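Long-range contacts in MutT/nudix family protein (Enterococcus faecalis, PDB 2FML), which is of unknown function but, as a Nudix-family protein with a winged-helix domain like that of NrtR regulators, may bind or hydrolyse nucleoside diphosphate derivatives: residues T41-L46 / V123-Y128; L60-G65 / A143-W148. All coordinates share one frame; numbering follows the deposited sequence.

Contact 1. Residues T41-L46 / V123-Y128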
# COMPACT_ATOMS: atom_id res chain seq x y z
N THR A 41 -11.51 1.94 8.10
CA THR A 41 -12.32 0.99 7.39
C THR A 41 -11.45 0.24 6.40
O THR A 41 -10.23 0.52 6.27
CB THR A 41 -13.51 1.65 6.60
OG1 THR A 41 -12.98 2.61 5.70
CG2 THR A 41 -14.51 2.35 7.48
N VAL A 42 -12.06 -0.80 5.81
CA VAL A 42 -11.47 -1.66 4.80
C VAL A 42 -12.51 -1.73 3.69
O VAL A 42 -13.70 -1.70 3.96
CB VAL A 42 -11.13 -3.13 5.34
CG1 VAL A 42 -9.95 -3.12 6.22
CG2 VAL A 42 -12.34 -3.76 6.07
N ASP A 43 -12.06 -1.87 2.46
CA ASP A 43 -12.94 -2.09 1.34
C ASP A 43 -12.26 -3.14 0.47
O ASP A 43 -10.99 -3.22 0.40
CB ASP A 43 -13.11 -0.78 0.53
CG ASP A 43 -14.14 0.16 1.17
OD1 ASP A 43 -15.36 -0.12 1.04
OD2 ASP A 43 -13.73 1.16 1.83
N MSE A 44 -13.08 -3.91 -0.24
CA MSE A 44 -12.57 -5.07 -0.95
C MSE A 44 -12.97 -5.04 -2.40
O MSE A 44 -14.15 -4.88 -2.70
CB MSE A 44 -13.09 -6.32 -0.26
CG MSE A 44 -12.89 -7.59 -0.99
SE MSE A 44 -11.00 -8.23 -0.98
CE MSE A 44 -10.74 -7.92 -2.67
N VAL A 45 -11.97 -5.17 -3.29
CA VAL A 45 -12.24 -5.27 -4.74
C VAL A 45 -12.09 -6.73 -5.14
O VAL A 45 -11.00 -7.24 -5.16
CB VAL A 45 -11.36 -4.38 -5.62
CG1 VAL A 45 -11.75 -4.58 -7.11
CG2 VAL A 45 -11.47 -2.85 -5.22
N LEU A 46 -13.23 -7.38 -5.40
CA LEU A 46 -13.29 -8.78 -5.81
C LEU A 46 -13.52 -8.87 -7.29
O LEU A 46 -14.51 -8.38 -7.79
CB LEU A 46 -14.41 -9.55 -5.07
CG LEU A 46 -14.32 -9.67 -3.56
CD1 LEU A 46 -15.53 -10.46 -3.09
CD2 LEU A 46 -13.07 -10.44 -3.20
N VAL A 123 -12.45 9.46 8.11
CA VAL A 123 -12.54 8.01 7.86
C VAL A 123 -11.48 7.62 6.85
O VAL A 123 -11.40 8.20 5.76
CB VAL A 123 -13.95 7.52 7.40
CG1 VAL A 123 -14.01 5.97 7.31
CG2 VAL A 123 -15.07 8.04 8.36
N VAL A 124 -10.63 6.66 7.24
CA VAL A 124 -9.53 6.20 6.36
C VAL A 124 -9.78 4.72 6.03
O VAL A 124 -10.13 3.92 6.88
CB VAL A 124 -8.10 6.42 7.03
CG1 VAL A 124 -6.87 5.88 6.14
CG2 VAL A 124 -7.91 7.90 7.29
N THR A 125 -9.58 4.38 4.76
CA THR A 125 -9.82 3.06 4.34
C THR A 125 -8.54 2.36 3.79
O THR A 125 -7.74 2.94 3.13
CB THR A 125 -11.02 3.05 3.39
OG1 THR A 125 -11.65 1.77 3.43
CG2 THR A 125 -10.62 3.38 1.91
N VAL A 126 -8.36 1.10 4.12
CA VAL A 126 -7.33 0.33 3.55
C VAL A 126 -8.07 -0.58 2.57
O VAL A 126 -8.90 -1.38 2.94
CB VAL A 126 -6.56 -0.46 4.59
CG1 VAL A 126 -5.51 -1.28 3.95
CG2 VAL A 126 -5.99 0.45 5.60
N SER A 127 -7.85 -0.36 1.30
CA SER A 127 -8.48 -1.23 0.33
C SER A 127 -7.60 -2.48 -0.02
O SER A 127 -6.39 -2.44 0.06
CB SER A 127 -8.87 -0.44 -0.93
OG SER A 127 -7.72 -0.03 -1.66
N TYR A 128 -8.29 -3.54 -0.41
CA TYR A 128 -7.72 -4.80 -0.83
C TYR A 128 -8.27 -5.24 -2.18
O TYR A 128 -9.35 -4.84 -2.57
CB TYR A 128 -8.00 -5.88 0.23
CG TYR A 128 -7.18 -5.71 1.47
CD1 TYR A 128 -6.07 -6.52 1.69
CD2 TYR A 128 -7.56 -4.76 2.48
CE1 TYR A 128 -5.33 -6.41 2.88
CE2 TYR A 128 -6.85 -4.64 3.64
CZ TYR A 128 -5.72 -5.42 3.82
OH TYR A 128 -5.00 -5.24 4.94

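Contact 2. Residues L60-G65 / A143-W148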
# COMPACT_ATOMS: atom_id res chain seq x y z
N LEU A 60 -20.22 -5.72 -6.42
CA LEU A 60 -20.70 -4.43 -5.83
C LEU A 60 -21.89 -4.76 -4.95
O LEU A 60 -22.57 -5.74 -5.18
CB LEU A 60 -21.16 -3.43 -6.90
CG LEU A 60 -20.14 -2.90 -7.89
CD1 LEU A 60 -20.74 -1.84 -8.81
CD2 LEU A 60 -18.88 -2.32 -7.13
N ILE A 61 -22.15 -3.92 -3.96
CA ILE A 61 -23.34 -4.07 -3.14
C ILE A 61 -24.09 -2.78 -3.27
O ILE A 61 -23.48 -1.73 -3.49
CB ILE A 61 -23.02 -4.26 -1.63
CG1 ILE A 61 -22.20 -3.05 -1.11
CG2 ILE A 61 -22.31 -5.56 -1.38
CD1 ILE A 61 -22.40 -2.69 0.37
N GLN A 62 -25.42 -2.85 -3.11
CA GLN A 62 -26.26 -1.67 -2.96
C GLN A 62 -26.43 -1.43 -1.48
O GLN A 62 -26.99 -2.27 -0.76
CB GLN A 62 -27.62 -1.81 -3.64
CG GLN A 62 -28.45 -0.56 -3.48
CD GLN A 62 -29.76 -0.57 -4.23
OE1 GLN A 62 -30.14 0.42 -4.90
NE2 GLN A 62 -30.48 -1.66 -4.11
N ARG A 63 -25.94 -0.28 -1.04
CA ARG A 63 -25.98 0.08 0.38
C ARG A 63 -27.40 0.30 0.84
O ARG A 63 -28.19 0.93 0.16
CB ARG A 63 -25.15 1.33 0.61
CG ARG A 63 -23.65 1.16 0.15
CD ARG A 63 -22.88 2.44 0.45
NE ARG A 63 -23.19 2.98 1.78
CZ ARG A 63 -22.60 2.60 2.92
NH1 ARG A 63 -21.65 1.65 2.93
NH2 ARG A 63 -23.01 3.18 4.06
N LYS A 64 -27.75 -0.23 1.99
CA LYS A 64 -29.09 -0.02 2.41
C LYS A 64 -29.26 1.15 3.40
O LYS A 64 -30.34 1.67 3.56
CB LYS A 64 -29.70 -1.33 2.88
CG LYS A 64 -29.57 -1.73 4.31
CD LYS A 64 -30.87 -2.58 4.65
CE LYS A 64 -31.02 -3.88 3.79
NZ LYS A 64 -31.61 -5.07 4.56
N GLY A 65 -28.15 1.56 4.01
CA GLY A 65 -28.13 2.63 4.98
C GLY A 65 -27.20 3.75 4.57
O GLY A 65 -26.32 3.57 3.68
N ALA A 143 -26.66 -4.80 3.04
CA ALA A 143 -26.58 -4.82 1.62
C ALA A 143 -27.95 -5.16 1.12
O ALA A 143 -28.50 -6.21 1.49
CB ALA A 143 -25.57 -5.86 1.18
N LYS A 144 -28.52 -4.25 0.33
CA LYS A 144 -29.86 -4.42 -0.26
C LYS A 144 -29.78 -5.37 -1.45
O LYS A 144 -30.72 -6.04 -1.79
CB LYS A 144 -30.38 -3.07 -0.78
CG LYS A 144 -31.54 -2.46 -0.04
CD LYS A 144 -32.05 -1.25 -0.82
CE LYS A 144 -33.27 -1.56 -1.68
NZ LYS A 144 -34.02 -0.29 -1.98
N GLU A 145 -28.65 -5.37 -2.11
CA GLU A 145 -28.37 -6.29 -3.19
C GLU A 145 -26.87 -6.46 -3.24
O GLU A 145 -26.10 -5.62 -2.76
CB GLU A 145 -28.77 -5.71 -4.53
CG GLU A 145 -30.17 -5.23 -4.63
CD GLU A 145 -30.69 -5.51 -5.99
OE1 GLU A 145 -30.50 -4.64 -6.87
OE2 GLU A 145 -31.26 -6.62 -6.17
N VAL A 146 -26.47 -7.58 -3.82
CA VAL A 146 -25.07 -7.93 -4.00
C VAL A 146 -25.00 -8.66 -5.35
O VAL A 146 -25.74 -9.59 -5.60
CB VAL A 146 -24.44 -8.75 -2.79
CG1 VAL A 146 -25.02 -10.15 -2.68
CG2 VAL A 146 -22.93 -8.82 -2.95
N HIS A 147 -24.13 -8.19 -6.23
CA HIS A 147 -24.10 -8.74 -7.58
C HIS A 147 -22.70 -8.69 -8.09
O HIS A 147 -21.92 -7.79 -7.74
CB HIS A 147 -24.97 -7.92 -8.54
CG HIS A 147 -26.42 -7.90 -8.21
ND1 HIS A 147 -27.11 -6.72 -7.95
CD2 HIS A 147 -27.34 -8.90 -8.13
CE1 HIS A 147 -28.39 -7.01 -7.72
NE2 HIS A 147 -28.55 -8.32 -7.81
N TRP A 148 -22.42 -9.61 -8.99
CA TRP A 148 -21.24 -9.56 -9.84
C TRP A 148 -21.60 -8.65 -11.00
O TRP A 148 -22.41 -9.01 -11.84
CB TRP A 148 -20.92 -10.99 -10.36
CG TRP A 148 -20.26 -11.88 -9.34
CD1 TRP A 148 -20.79 -13.01 -8.72
CD2 TRP A 148 -18.92 -11.74 -8.83
NE1 TRP A 148 -19.87 -13.53 -7.85
CE2 TRP A 148 -18.71 -12.79 -7.91
CE3 TRP A 148 -17.88 -10.81 -9.06
CZ2 TRP A 148 -17.52 -12.95 -7.23
CZ3 TRP A 148 -16.68 -10.97 -8.39
CH2 TRP A 148 -16.51 -12.07 -7.50

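Contact 1. Residues T41-L46 / V123-Y128
Thr41 meets the strand 123-128 with both backbone and side chain. Its N donates to Val124 O at 2.7 Å in a nearly straight bond, its O accepts from Val126 N, and its methyl CG2 rests on Val123 CG1 at 3.7 Å. Chi1 of 57° sets OG1 between the backbone N and carbonyl carbon, from where it lies 2.8 Å from Thr125 OG1. Val42 sits on the other face, pairing with Val126; its CG1 comes obliquely to the Tyr128 ring. Asp43 returns to the face of Thr41 and Thr125: Thr125 OG1 donates to Asp43 OD2 over 2.7 Å, reaching the anti side of the carboxylate 23° out of its plane. Asp43 N donates to Val126 O, and Asp43 O takes Tyr128 N and lies at the edge of the tyrosine ring. Met44, present as selenomethionine and bent at chi2 and chi3, crosses Tyr128 at about a right angle, its SE 4.0 Å from Tyr128 CB. Val45 N closes the series on Tyr128 O at 2.7 Å. The parallel pairing, with strand axes 33° apart, joins central strands of the Nudix fold; helix 85-97 covers the Val42 and Met44 face, while helix 186-200 packs against Asp43 and Val45. Asp43 OD2 also bonds a glycerol, probably from the crystallisation liquor; the Thr125 donation alone is consistent with stabilising a charged carboxylate.

Contact 2. Residues L60-G65 / A143-W148
Gln62 lays its side chain alongside those of Lys144 and Glu145, all three running the same way. Its CG is anti to the backbone N (chi1 -179°), which puts it beside Lys144 CB at 4.2 Å, and the extended chain then keeps the rest of the side chain running along both neighbours. Beneath this overlap the backbones bond in antiparallel fashion: Gln62 N donates to Glu145 O, the donor N standing 35° out of the plane of the Glu145 carbonyl, and Lys144 N reaches Gln62 O at 2.7 Å. Leu60 and His147 form a regular hydrogen-bonded pair, with Leu60 N to His147 O at 3.0 Å and His147 N to Leu60 O at 3.1 Å. Here strand 55-63 of the Nudix sheet is joined to strand 143-154, the two short axes running 160° apart. Between the bonded pairs, Ile61 faces Val146 as a non-hydrogen-bonded pair with a CA-CA distance of 4.3 Å; the branch methyl Ile61 CG2 meets Val146 CG2 at 3.7 Å, crossing obliquely, and Ile61 CB packs on Ala143 CB. The ring of His147 stacks on His162 and also meets Trp72, which is touched by Gln62 and Glu145 as well. Past the strand end, Lys64 crosses Lys144 through aliphatic carbons, CB lying 3.6 Å from Lys144 CG, while its NZ makes a long, weak ion pair with Asp141.

In the fold
Contacts 1 and 2 belong to one mixed sheet, in which strands 39-50 and 55-63 are neighbours; their centres lie about 16 Å apart. Each joins one of these to a strand from the later part of the Nudix domain, and the four segments alternate along the chain. All touching residues of contact 1 are buried, and its parallel pairing carries a side-chain hydrogen bond between strands. Contact 2 is farther from the chain centre, partly exposed and antiparallel; its bonds across the segments are all between backbones, and its long polar side chains overlap through aliphatic parts. Trp148 links the two places, packing its CZ3 3.4 Å from Leu46 O.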